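Peptidase M16 C-terminal domain-containing protein (Enterococcus faecalis, PDB 3D3Y) is of unknown function but belongs to the M16 peptidase family, whose active members are zinc-dependent, and probably keeps that family's scaffold. Local coordinates at residues L348-T353 with V398-I403; L275-G280 with A355-Q360; I90-V95 with A107-F112; T41-L46 with Q193-E198. All coordinates share one frame; numbering follows the deposited sequence.

Contact 1: residues L348-T353 with V398-I403; sequences LEIEQT and VTIPEI
The carbonyl oxygen of E349, next in the chain to the I350 that meets I400, is gripped by two donors of one residue. T353 OG1 lies 2.7 Å from E349 O, and T353 N, 3.1 Å from E349 O, arrives from the other face of the carbonyl plane. The hydroxyl thus folds back onto its own helix while also bonding to H287.

Across the contact the chemistry is purely apolar. I350 extends CD1 against CG1 of I400 at 3.5 Å, the two side chains crossing at about a right angle. The I400 branch can reach over because its CG1 lies beside the backbone N (chi1 -75°). I350 CG2 adds a looser touch on I403 CD1, at 4.4 Å.

I400 opens its helix behind a capping box: T399 N bonds to E402 OE1 at 3.1 Å, approaching from above the carboxylate plane, and E402 N returns a weak bond to T399 OG1. Here the start of helix 400-409 rests against the first turns of helix 347-364. I345 touches both I350 and I403, and helix 272-284 backs the pair, with I281 against T353 and I403 and V277 against V398 and I403.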
loop_
_atom_site.group_PDB
_atom_site.type_symbol
_atom_site.label_atom_id
_atom_site.label_comp_id
_atom_site.label_asym_id
_atom_site.label_seq_id
_atom_site.Cartn_x
_atom_site.Cartn_y
_atom_site.Cartn_z
ATOM N N LEU A 348 -23.881 -21.355 2.445
ATOM C CA LEU A 348 -22.539 -21.654 2.909
ATOM C C LEU A 348 -21.509 -20.717 2.259
ATOM O O LEU A 348 -20.585 -20.268 2.923
ATOM C CB LEU A 348 -22.192 -23.136 2.688
ATOM C CG LEU A 348 -20.824 -23.563 3.238
ATOM C CD1 LEU A 348 -20.789 -23.543 4.793
ATOM C CD2 LEU A 348 -20.391 -24.941 2.693
ATOM N N GLU A 349 -21.672 -20.415 0.968
ATOM C CA GLU A 349 -20.829 -19.402 0.317
ATOM C C GLU A 349 -20.744 -18.090 1.127
ATOM O O GLU A 349 -19.652 -17.603 1.411
ATOM C CB GLU A 349 -21.320 -19.112 -1.112
ATOM C CG GLU A 349 -21.041 -20.254 -2.075
ATOM C CD GLU A 349 -21.585 -19.980 -3.448
ATOM O OE1 GLU A 349 -22.783 -19.675 -3.571
ATOM O OE2 GLU A 349 -20.822 -20.102 -4.410
ATOM N N ILE A 350 -21.891 -17.535 1.503
ATOM C CA ILE A 350 -21.925 -16.241 2.222
ATOM C C ILE A 350 -21.381 -16.390 3.631
ATOM O O ILE A 350 -20.601 -15.541 4.076
ATOM C CB ILE A 350 -23.347 -15.656 2.331
ATOM C CG1 ILE A 350 -24.023 -15.597 0.982
ATOM C CG2 ILE A 350 -23.332 -14.216 2.869
ATOM C CD1 ILE A 350 -25.483 -15.843 1.120
ATOM N N GLU A 351 -21.801 -17.454 4.321
ATOM C CA GLU A 351 -21.450 -17.687 5.721
ATOM C C GLU A 351 -19.935 -17.881 5.845
ATOM O O GLU A 351 -19.292 -17.275 6.708
ATOM C CB GLU A 351 -22.168 -18.943 6.282
ATOM C CG GLU A 351 -23.697 -18.801 6.534
ATOM C CD GLU A 351 -24.368 -20.111 7.079
ATOM O OE1 GLU A 351 -23.754 -21.223 7.006
ATOM O OE2 GLU A 351 -25.514 -20.017 7.595
ATOM N N GLN A 352 -19.365 -18.717 4.972
ATOM C CA GLN A 352 -17.917 -18.903 4.960
ATOM C C GLN A 352 -17.156 -17.626 4.636
ATOM O O GLN A 352 -16.133 -17.355 5.233
ATOM C CB GLN A 352 -17.499 -19.992 3.970
ATOM C CG GLN A 352 -17.642 -21.381 4.512
ATOM C CD GLN A 352 -16.811 -22.346 3.693
ATOM O OE1 GLN A 352 -17.313 -22.935 2.737
ATOM N NE2 GLN A 352 -15.513 -22.463 4.019
ATOM N N THR A 353 -17.670 -16.838 3.696
ATOM C CA THR A 353 -17.044 -15.550 3.358
ATOM C C THR A 353 -17.062 -14.601 4.560
ATOM O O THR A 353 -16.030 -14.024 4.893
ATOM C CB THR A 353 -17.721 -14.913 2.139
ATOM O OG1 THR A 353 -17.595 -15.822 1.035
ATOM C CG2 THR A 353 -17.106 -13.553 1.803
ATOM N N VAL A 398 -24.599 -8.006 5.803
ATOM C CA VAL A 398 -24.652 -8.034 4.340
ATOM C C VAL A 398 -25.670 -9.066 3.850
ATOM O O VAL A 398 -25.655 -10.207 4.302
ATOM C CB VAL A 398 -23.259 -8.260 3.669
ATOM C CG1 VAL A 398 -23.401 -8.349 2.134
ATOM C CG2 VAL A 398 -22.269 -7.133 4.057
ATOM N N THR A 399 -26.534 -8.645 2.924
ATOM C CA THR A 399 -27.586 -9.504 2.356
ATOM C C THR A 399 -27.295 -9.875 0.903
ATOM O O THR A 399 -26.443 -9.263 0.259
ATOM C CB THR A 399 -28.957 -8.832 2.437
ATOM O OG1 THR A 399 -28.972 -7.719 1.550
ATOM C CG2 THR A 399 -29.247 -8.335 3.861
ATOM N N ILE A 400 -27.988 -10.892 0.391
ATOM C CA ILE A 400 -27.807 -11.311 -0.996
ATOM C C ILE A 400 -28.160 -10.196 -1.978
ATOM O O ILE A 400 -27.387 -9.965 -2.910
ATOM C CB ILE A 400 -28.535 -12.636 -1.300
ATOM C CG1 ILE A 400 -27.735 -13.795 -0.684
ATOM C CG2 ILE A 400 -28.707 -12.872 -2.818
ATOM C CD1 ILE A 400 -28.522 -15.148 -0.670
ATOM N N PRO A 401 -29.316 -9.507 -1.779
ATOM C CA PRO A 401 -29.659 -8.379 -2.660
ATOM C C PRO A 401 -28.552 -7.312 -2.729
ATOM O O PRO A 401 -28.292 -6.770 -3.815
ATOM C CB PRO A 401 -30.984 -7.848 -2.072
ATOM C CG PRO A 401 -31.626 -9.091 -1.457
ATOM C CD PRO A 401 -30.410 -9.802 -0.834
ATOM N N GLU A 402 -27.859 -7.060 -1.618
ATOM C CA GLU A 402 -26.727 -6.121 -1.651
ATOM C C GLU A 402 -25.559 -6.632 -2.478
ATOM O O GLU A 402 -24.910 -5.845 -3.211
ATOM C CB GLU A 402 -26.228 -5.794 -0.254
ATOM C CG GLU A 402 -27.222 -4.902 0.564
ATOM C CD GLU A 402 -26.788 -4.763 2.026
ATOM O OE1 GLU A 402 -26.043 -5.660 2.510
ATOM O OE2 GLU A 402 -27.177 -3.773 2.693
ATOM N N ILE A 403 -25.299 -7.936 -2.367
ATOM C CA ILE A 403 -24.241 -8.590 -3.150
ATOM C C ILE A 403 -24.556 -8.557 -4.643
ATOM O O ILE A 403 -23.633 -8.317 -5.477
ATOM C CB ILE A 403 -24.014 -10.051 -2.657
ATOM C CG1 ILE A 403 -23.598 -10.073 -1.166
ATOM C CG2 ILE A 403 -22.988 -10.788 -3.573
ATOM C CD1 ILE A 403 -23.797 -11.385 -0.441
#

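Contact 2: residues L275-G280 with A355-Q360; sequences LQVFNG and AMLKNQ
Two helical segments face each other most closely at Q276 and L357, whose CA atoms stand 7.9 Å apart, and no hydrogen bond links them. A single leucine does nearly all the bridging, a compact example of one branched side chain settling on the backbone of a neighbouring helix.

L357 directs CB at the other helix and divides its two methyls between different surfaces. CD1 lands on the peptide that joins Q276 to V277: it lies 3.6 Å from Q276 O and 3.9 Å from V277 N. Around that landing point two side chains supply apolar contacts, with Q276 CB 4.0 Å from L357 CD1 and V277 CG2 likewise 4.0 Å from it. The second methyl, CD2, turns to the amide end of the glutamine and lies 4.1 Å from Q276 OE1. A bend in Q276 at chi2 (-69°) sets the amide oxygen near this methyl, outward from the helix.

The oxygen under CD1 is already engaged, since Q276 O accepts the helical bond from G280 N at 3.2 Å. The leucine methyl therefore packs on a carbonyl whose hydrogen-bonding need is met within its own helix. V277 CG2, set beside the backbone N, is the branch that touches L357; it also packs on V398, while CG1 faces I403.

The contact joins helix 272-284 to helix 347-364 in the C-terminal half of the chain. Helix 388-397 closes one flank, where I395 touches Q276 and L357; helix 400-409 meets V277 through I403, and I308 of strand 303-309 lies against Q276.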
loop_
_atom_site.group_PDB
_atom_site.type_symbol
_atom_site.label_atom_id
_atom_site.label_comp_id
_atom_site.label_asym_id
_atom_site.label_seq_id
_atom_site.Cartn_x
_atom_site.Cartn_y
_atom_site.Cartn_z
ATOM N N LEU A 275 -19.298 -5.147 -0.876
ATOM C CA LEU A 275 -18.199 -5.443 -1.828
ATOM C C LEU A 275 -17.185 -6.411 -1.210
ATOM O O LEU A 275 -16.703 -7.342 -1.871
ATOM C CB LEU A 275 -17.522 -4.149 -2.287
ATOM C CG LEU A 275 -16.227 -4.318 -3.102
ATOM C CD1 LEU A 275 -16.597 -4.891 -4.473
ATOM C CD2 LEU A 275 -15.548 -2.937 -3.251
ATOM N N GLN A 276 -16.915 -6.225 0.085
ATOM C CA GLN A 276 -16.029 -7.134 0.814
ATOM C C GLN A 276 -16.543 -8.584 0.647
ATOM O O GLN A 276 -15.786 -9.498 0.330
ATOM C CB GLN A 276 -15.983 -6.738 2.297
ATOM C CG GLN A 276 -15.359 -5.364 2.590
ATOM C CD GLN A 276 -13.863 -5.355 2.306
ATOM O OE1 GLN A 276 -13.198 -6.404 2.352
ATOM N NE2 GLN A 276 -13.326 -4.186 1.993
ATOM N N VAL A 277 -17.843 -8.756 0.848
ATOM C CA VAL A 277 -18.466 -10.061 0.792
ATOM C C VAL A 277 -18.552 -10.530 -0.653
ATOM O O VAL A 277 -18.213 -11.687 -0.935
ATOM C CB VAL A 277 -19.851 -10.079 1.513
ATOM C CG1 VAL A 277 -20.542 -11.470 1.381
ATOM C CG2 VAL A 277 -19.685 -9.693 2.996
ATOM N N PHE A 278 -18.965 -9.644 -1.568
ATOM C CA PHE A 278 -19.031 -10.030 -2.990
ATOM C C PHE A 278 -17.687 -10.591 -3.447
ATOM O O PHE A 278 -17.621 -11.646 -4.100
ATOM C CB PHE A 278 -19.411 -8.854 -3.891
ATOM C CG PHE A 278 -19.087 -9.112 -5.338
ATOM C CD1 PHE A 278 -19.994 -9.805 -6.164
ATOM C CD2 PHE A 278 -17.863 -8.706 -5.871
ATOM C CE1 PHE A 278 -19.679 -10.081 -7.514
ATOM C CE2 PHE A 278 -17.537 -8.982 -7.208
ATOM C CZ PHE A 278 -18.459 -9.657 -8.039
ATOM N N ASN A 279 -16.611 -9.891 -3.077
ATOM C CA ASN A 279 -15.274 -10.281 -3.496
ATOM C C ASN A 279 -14.918 -11.657 -2.994
ATOM O O ASN A 279 -14.358 -12.474 -3.751
ATOM C CB ASN A 279 -14.191 -9.280 -3.068
ATOM C CG ASN A 279 -12.808 -9.732 -3.525
ATOM O OD1 ASN A 279 -11.917 -10.027 -2.696
ATOM N ND2 ASN A 279 -12.641 -9.836 -4.839
ATOM N N GLY A 280 -15.248 -11.927 -1.729
ATOM C CA GLY A 280 -14.998 -13.237 -1.146
ATOM C C GLY A 280 -15.730 -14.353 -1.869
ATOM O O GLY A 280 -15.165 -15.428 -2.056
ATOM N N ALA A 355 -17.306 -15.344 7.817
ATOM C CA ALA A 355 -16.417 -15.901 8.856
ATOM C C ALA A 355 -14.945 -15.547 8.591
ATOM O O ALA A 355 -14.231 -15.065 9.485
ATOM C CB ALA A 355 -16.598 -17.447 8.944
HETATM N N MSE A 356 -14.511 -15.732 7.345
HETATM C CA MSE A 356 -13.109 -15.494 6.998
HETATM C C MSE A 356 -12.775 -14.002 7.008
HETATM O O MSE A 356 -11.708 -13.621 7.445
HETATM C CB MSE A 356 -12.735 -16.159 5.661
HETATM C CG MSE A 356 -12.626 -17.693 5.809
HETATM SE SE MSE A 356 -12.193 -18.582 4.151
HETATM C CE MSE A 356 -10.275 -18.187 4.136
ATOM N N LEU A 357 -13.701 -13.164 6.551
ATOM C CA LEU A 357 -13.489 -11.720 6.659
ATOM C C LEU A 357 -13.388 -11.297 8.129
ATOM O O LEU A 357 -12.448 -10.582 8.501
ATOM C CB LEU A 357 -14.583 -10.921 5.927
ATOM C CG LEU A 357 -14.507 -10.960 4.395
ATOM C CD1 LEU A 357 -15.805 -10.449 3.768
ATOM C CD2 LEU A 357 -13.300 -10.184 3.822
ATOM N N LYS A 358 -14.325 -11.752 8.964
ATOM C CA LYS A 358 -14.282 -11.420 10.394
ATOM C C LYS A 358 -13.013 -11.917 11.042
ATOM O O LYS A 358 -12.370 -11.171 11.757
ATOM C CB LYS A 358 -15.492 -11.976 11.159
ATOM C CG LYS A 358 -16.811 -11.235 10.821
ATOM C CD LYS A 358 -17.976 -11.780 11.633
ATOM C CE LYS A 358 -18.318 -13.207 11.228
ATOM N NZ LYS A 358 -19.614 -13.535 11.875
ATOM N N ASN A 359 -12.648 -13.170 10.788
ATOM C CA ASN A 359 -11.438 -13.734 11.395
ATOM C C ASN A 359 -10.189 -12.900 11.065
ATOM O O ASN A 359 -9.350 -12.632 11.941
ATOM C CB ASN A 359 -11.220 -15.204 10.973
ATOM C CG ASN A 359 -12.243 -16.176 11.609
ATOM O OD1 ASN A 359 -12.898 -15.869 12.618
ATOM N ND2 ASN A 359 -12.377 -17.368 11.001
ATOM N N GLN A 360 -10.069 -12.501 9.802
ATOM C CA GLN A 360 -8.924 -11.700 9.371
ATOM C C GLN A 360 -8.879 -10.333 10.047
ATOM O O GLN A 360 -7.859 -9.958 10.594
ATOM C CB GLN A 360 -8.855 -11.611 7.844
ATOM C CG GLN A 360 -8.574 -12.976 7.258
ATOM C CD GLN A 360 -8.511 -13.024 5.740
ATOM O OE1 GLN A 360 -8.777 -12.031 5.041
ATOM N NE2 GLN A 360 -8.168 -14.209 5.216
#

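Contact 3: residues I90-V95 with A107-F112; sequences ISMNIV and AEAVDF
M92, a selenomethionine, pushes its terminal methyl into the angle between A109 and F112, one turn apart on the facing helix. Its CE lies 4.0 Å from A109 CB and 3.7 Å from F112 CD2, so the bump of the strand fills the notch between a small side chain and a broad one. The selenium follows behind, 5.2 Å from the centroid of the F112 ring and at its edge, in a Met-aromatic contact. A bend at chi3 (87°) swings CE round to the alanine, while the methyl itself meets the ring obliquely.

The converse fit lies at A109. Its CB is a low knob received between M92 and I94, and I94 CD1 comes within 3.8 Å of A109 CB, with I94 CG2 slightly farther off. I94 holds CG1 between the backbone N and the carbonyl carbon (chi1 62°), a crowded position that nonetheless brings CD1 over the alanine.

Strand and helix run nearly antiparallel, at 156°, with their axes 10.2 Å apart at closest approach, a spacing of the kind found where a helix lies on a sheet. Helix 105-118 thus packs on one face of the N-terminal mixed sheet, over strand 85-95. That strand sits between strands 24-34 and 74-82; F75 of the latter meets the F112 ring edge-to-face and also touches M92, while V25 and L27 of strand 24-34 touch I94.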
loop_
_atom_site.group_PDB
_atom_site.type_symbol
_atom_site.label_atom_id
_atom_site.label_comp_id
_atom_site.label_asym_id
_atom_site.label_seq_id
_atom_site.Cartn_x
_atom_site.Cartn_y
_atom_site.Cartn_z
ATOM N N ILE A 90 8.720 6.670 7.521
ATOM C CA ILE A 90 9.890 6.385 8.361
ATOM C C ILE A 90 9.340 5.831 9.652
ATOM O O ILE A 90 8.516 6.471 10.320
ATOM C CB ILE A 90 10.696 7.660 8.658
ATOM C CG1 ILE A 90 11.204 8.288 7.347
ATOM C CG2 ILE A 90 11.861 7.379 9.629
ATOM C CD1 ILE A 90 11.764 9.720 7.562
ATOM N N SER A 91 9.782 4.621 9.985
ATOM C CA SER A 91 9.246 3.898 11.141
ATOM C C SER A 91 10.367 3.593 12.118
ATOM O O SER A 91 11.496 3.287 11.691
ATOM C CB SER A 91 8.654 2.564 10.656
ATOM O OG SER A 91 7.556 2.805 9.768
HETATM N N MSE A 92 10.027 3.614 13.414
HETATM C CA MSE A 92 10.918 3.198 14.481
HETATM C C MSE A 92 10.122 2.497 15.563
HETATM O O MSE A 92 8.958 2.854 15.837
HETATM C CB MSE A 92 11.595 4.391 15.140
HETATM C CG MSE A 92 12.757 4.956 14.423
HETATM SE SE MSE A 92 13.637 6.317 15.521
HETATM C CE MSE A 92 14.861 5.306 16.568
ATOM N N ASN A 93 10.764 1.516 16.188
ATOM C CA ASN A 93 10.248 0.811 17.377
ATOM C C ASN A 93 11.369 0.912 18.430
ATOM O O ASN A 93 12.544 0.618 18.139
ATOM C CB ASN A 93 9.926 -0.649 17.018
ATOM C CG ASN A 93 9.063 -1.380 18.078
ATOM O OD1 ASN A 93 9.204 -2.608 18.267
ATOM N ND2 ASN A 93 8.159 -0.656 18.735
ATOM N N ILE A 94 11.024 1.391 19.618
ATOM C CA ILE A 94 11.966 1.544 20.732
ATOM C C ILE A 94 11.362 0.992 22.008
ATOM O O ILE A 94 10.129 1.004 22.191
ATOM C CB ILE A 94 12.320 3.035 20.958
ATOM C CG1 ILE A 94 11.057 3.832 21.328
ATOM C CG2 ILE A 94 12.932 3.601 19.694
ATOM C CD1 ILE A 94 11.284 5.314 21.465
ATOM N N VAL A 95 12.221 0.511 22.899
ATOM C CA VAL A 95 11.763 -0.005 24.180
ATOM C C VAL A 95 11.389 1.192 25.046
ATOM O O VAL A 95 12.076 2.197 25.016
ATOM C CB VAL A 95 12.863 -0.813 24.896
ATOM C CG1 VAL A 95 12.377 -1.261 26.239
ATOM C CG2 VAL A 95 13.341 -2.038 24.058
ATOM N N ALA A 107 13.561 11.196 23.903
ATOM C CA ALA A 107 14.472 12.264 23.483
ATOM C C ALA A 107 15.553 11.754 22.534
ATOM O O ALA A 107 15.874 12.402 21.534
ATOM C CB ALA A 107 15.087 12.979 24.685
ATOM N N GLU A 108 16.084 10.578 22.844
ATOM C CA GLU A 108 17.150 9.987 22.050
ATOM C C GLU A 108 16.637 9.530 20.670
ATOM O O GLU A 108 17.297 9.757 19.636
ATOM C CB GLU A 108 17.824 8.873 22.845
ATOM C CG GLU A 108 18.569 9.426 24.094
ATOM C CD GLU A 108 19.117 8.346 25.007
ATOM O OE1 GLU A 108 18.373 7.876 25.918
ATOM O OE2 GLU A 108 20.300 8.009 24.840
ATOM N N ALA A 109 15.434 8.962 20.631
ATOM C CA ALA A 109 14.847 8.587 19.330
ATOM C C ALA A 109 14.542 9.797 18.455
ATOM O O ALA A 109 14.813 9.768 17.258
ATOM C CB ALA A 109 13.586 7.663 19.505
ATOM N N VAL A 110 13.971 10.857 19.026
ATOM C CA VAL A 110 13.686 12.066 18.232
ATOM C C VAL A 110 14.971 12.674 17.691
ATOM O O VAL A 110 15.010 13.135 16.570
ATOM C CB VAL A 110 12.891 13.118 19.023
ATOM C CG1 VAL A 110 12.719 14.414 18.232
ATOM C CG2 VAL A 110 11.525 12.567 19.410
ATOM N N ASP A 111 16.031 12.678 18.483
ATOM C CA ASP A 111 17.323 13.141 17.984
ATOM C C ASP A 111 17.754 12.291 16.788
ATOM O O ASP A 111 18.254 12.812 15.797
ATOM C CB ASP A 111 18.391 13.119 19.095
ATOM C CG ASP A 111 19.773 13.579 18.599
ATOM O OD1 ASP A 111 19.948 14.797 18.410
ATOM O OD2 ASP A 111 20.686 12.734 18.416
ATOM N N PHE A 112 17.558 10.980 16.874
ATOM C CA PHE A 112 17.949 10.102 15.755
ATOM C C PHE A 112 17.138 10.397 14.496
ATOM O O PHE A 112 17.694 10.492 13.383
ATOM C CB PHE A 112 17.774 8.633 16.128
ATOM C CG PHE A 112 18.198 7.687 15.040
ATOM C CD1 PHE A 112 19.547 7.474 14.785
ATOM C CD2 PHE A 112 17.247 7.019 14.278
ATOM C CE1 PHE A 112 19.952 6.577 13.769
ATOM C CE2 PHE A 112 17.634 6.104 13.273
ATOM C CZ PHE A 112 18.990 5.890 13.020
#

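Contact 4: residues T41-L46 with Q193-E198; sequences TKRTLL and QKMLAE
R43 and M195 join two helices of the N-terminal alpha/beta domain of an M16-type fold, and their side chains cross at about a right angle. Helix 40-52 probably corresponds to the one that bears the HXXEH zinc motif in active M16 peptidases, although its sequence here lacks that motif.

R43 turns its chain at chi3 (74°), which carries the guanidinium across to the selenomethionine. The selenium meets the guanidinium group obliquely, and M195 CG packs 3.6 Å from R43 NH1. This is a soft, polarisable contact beside stronger ones: the same NH1 forms a salt bridge with D199 and a hydrogen bond with Y191, while NE bonds to H86. These partners fix the buried cation, and D199 probably offsets its charge, so M195 packs against a group already held in place.

L46, one helical turn after R43, meets the far end of M195 obliquely. Its CD2 lies 3.8 Å from M195 CE and 4.1 Å from M195 SE. M195 extends CG anti to its own backbone N (chi1 -174°), pointing the chain at helix 40-52, and the turn at chi3 then brings the methyl to the leucine. L188 and Y191 also touch L46, and F31 of strand 24-34 lies against M195. The closest approach between the segments is that of R43 NH1 to M195 SE, at 3.5 Å.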
loop_
_atom_site.group_PDB
_atom_site.type_symbol
_atom_site.label_atom_id
_atom_site.label_comp_id
_atom_site.label_asym_id
_atom_site.label_seq_id
_atom_site.Cartn_x
_atom_site.Cartn_y
_atom_site.Cartn_z
ATOM N N THR A 41 9.465 7.149 -8.425
ATOM C CA THR A 41 10.739 6.455 -8.389
ATOM C C THR A 41 11.755 7.228 -7.538
ATOM O O THR A 41 12.579 6.625 -6.831
ATOM C CB THR A 41 11.328 6.261 -9.835
ATOM O OG1 THR A 41 10.426 5.478 -10.616
ATOM C CG2 THR A 41 12.696 5.549 -9.762
ATOM N N LYS A 42 11.685 8.555 -7.592
ATOM C CA LYS A 42 12.543 9.397 -6.744
ATOM C C LYS A 42 12.272 9.113 -5.266
ATOM O O LYS A 42 13.205 8.896 -4.488
ATOM C CB LYS A 42 12.299 10.879 -7.044
ATOM C CG LYS A 42 12.975 11.353 -8.347
ATOM C CD LYS A 42 12.621 12.787 -8.619
ATOM C CE LYS A 42 13.296 13.297 -9.908
ATOM N NZ LYS A 42 12.472 12.776 -11.036
ATOM N N ARG A 43 11.000 9.105 -4.880
ATOM C CA ARG A 43 10.637 8.780 -3.493
ATOM C C ARG A 43 11.111 7.387 -3.111
ATOM O O ARG A 43 11.648 7.173 -2.016
ATOM C CB ARG A 43 9.124 8.920 -3.292
ATOM C CG ARG A 43 8.696 10.372 -3.349
ATOM C CD ARG A 43 7.187 10.572 -3.471
ATOM N NE ARG A 43 6.409 10.311 -2.237
ATOM C CZ ARG A 43 6.290 11.154 -1.212
ATOM N NH1 ARG A 43 6.983 12.295 -1.188
ATOM N NH2 ARG A 43 5.510 10.835 -0.168
ATOM N N THR A 44 10.871 6.417 -3.971
ATOM C CA THR A 44 11.338 5.038 -3.698
ATOM C C THR A 44 12.841 4.945 -3.447
ATOM O O THR A 44 13.276 4.306 -2.463
ATOM C CB THR A 44 10.913 4.075 -4.827
ATOM O OG1 THR A 44 9.507 4.179 -4.982
ATOM C CG2 THR A 44 11.294 2.602 -4.552
ATOM N N LEU A 45 13.634 5.528 -4.336
ATOM C CA LEU A 45 15.093 5.484 -4.169
ATOM C C LEU A 45 15.547 6.283 -2.943
ATOM O O LEU A 45 16.448 5.865 -2.197
ATOM C CB LEU A 45 15.817 6.012 -5.426
ATOM C CG LEU A 45 17.363 6.052 -5.409
ATOM C CD1 LEU A 45 17.950 4.623 -5.058
ATOM C CD2 LEU A 45 17.856 6.488 -6.791
ATOM N N LEU A 46 14.934 7.443 -2.742
ATOM C CA LEU A 46 15.221 8.252 -1.568
ATOM C C LEU A 46 15.016 7.461 -0.261
ATOM O O LEU A 46 15.781 7.603 0.690
ATOM C CB LEU A 46 14.341 9.498 -1.568
ATOM C CG LEU A 46 14.668 10.481 -0.445
ATOM C CD1 LEU A 46 16.129 11.043 -0.533
ATOM C CD2 LEU A 46 13.650 11.622 -0.487
ATOM N N GLN A 193 15.143 17.820 -1.030
ATOM C CA GLN A 193 14.843 19.186 -0.583
ATOM C C GLN A 193 13.396 19.564 -0.844
ATOM O O GLN A 193 12.770 20.239 -0.035
ATOM C CB GLN A 193 15.778 20.185 -1.263
ATOM C CG GLN A 193 17.111 20.242 -0.554
ATOM C CD GLN A 193 18.177 20.905 -1.386
ATOM O OE1 GLN A 193 18.197 22.140 -1.534
ATOM N NE2 GLN A 193 19.098 20.087 -1.927
ATOM N N LYS A 194 12.878 19.142 -1.994
ATOM C CA LYS A 194 11.475 19.412 -2.362
ATOM C C LYS A 194 10.475 18.629 -1.477
ATOM O O LYS A 194 9.530 19.208 -0.960
ATOM C CB LYS A 194 11.238 19.130 -3.860
ATOM C CG LYS A 194 9.785 19.348 -4.301
ATOM C CD LYS A 194 9.483 18.894 -5.745
ATOM C CE LYS A 194 8.280 19.664 -6.309
ATOM N NZ LYS A 194 8.583 21.100 -6.612
HETATM N N MSE A 195 10.715 17.326 -1.269
HETATM C CA MSE A 195 9.897 16.557 -0.333
HETATM C C MSE A 195 9.884 17.205 1.062
HETATM O O MSE A 195 8.818 17.414 1.640
HETATM C CB MSE A 195 10.342 15.110 -0.222
HETATM C CG MSE A 195 9.368 14.295 0.664
HETATM SE SE MSE A 195 9.867 12.453 0.827
HETATM C CE MSE A 195 11.155 12.694 2.226
ATOM N N LEU A 196 11.060 17.577 1.571
ATOM C CA LEU A 196 11.147 18.102 2.924
ATOM C C LEU A 196 10.372 19.418 3.046
ATOM O O LEU A 196 9.696 19.633 4.040
ATOM C CB LEU A 196 12.611 18.231 3.401
ATOM C CG LEU A 196 12.841 18.406 4.927
ATOM C CD1 LEU A 196 12.284 17.281 5.804
ATOM C CD2 LEU A 196 14.310 18.697 5.308
ATOM N N ALA A 197 10.441 20.255 2.015
ATOM C CA ALA A 197 9.756 21.544 2.024
ATOM C C ALA A 197 8.252 21.510 1.714
ATOM O O ALA A 197 7.531 22.381 2.155
ATOM C CB ALA A 197 10.480 22.513 1.105
ATOM N N GLU A 198 7.780 20.504 0.970
ATOM C CA GLU A 198 6.424 20.532 0.366
ATOM C C GLU A 198 5.383 19.495 0.863
ATOM O O GLU A 198 4.179 19.748 0.798
ATOM C CB GLU A 198 6.522 20.471 -1.177
ATOM C CG GLU A 198 7.545 21.451 -1.760
ATOM C CD GLU A 198 7.382 21.717 -3.258
ATOM O OE1 GLU A 198 6.781 20.894 -3.992
ATOM O OE2 GLU A 198 7.889 22.759 -3.696
#

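Contacts 1 and 2 form one cluster in the C-terminal half. Both use helix 347-364, and they touch where T353 CG2 of contact 1 packs on V277 O of contact 2; of the two, contact 2 is only partly buried. Contacts 3 and 4 belong to the N-terminal half, about 21 Å apart between centres, with contact 3 nested in the chain loop that contact 4 closes. Contacts 1, 3 and 4 are buried. Branched aliphatic side chains dominate contact 1, and in contact 2 a leucine rests on a glutamine, a valine and their shared peptide. Each N-terminal contact instead turns on a selenomethionine, against an aromatic ring in contact 3 and a salt-bridged arginine in contact 4.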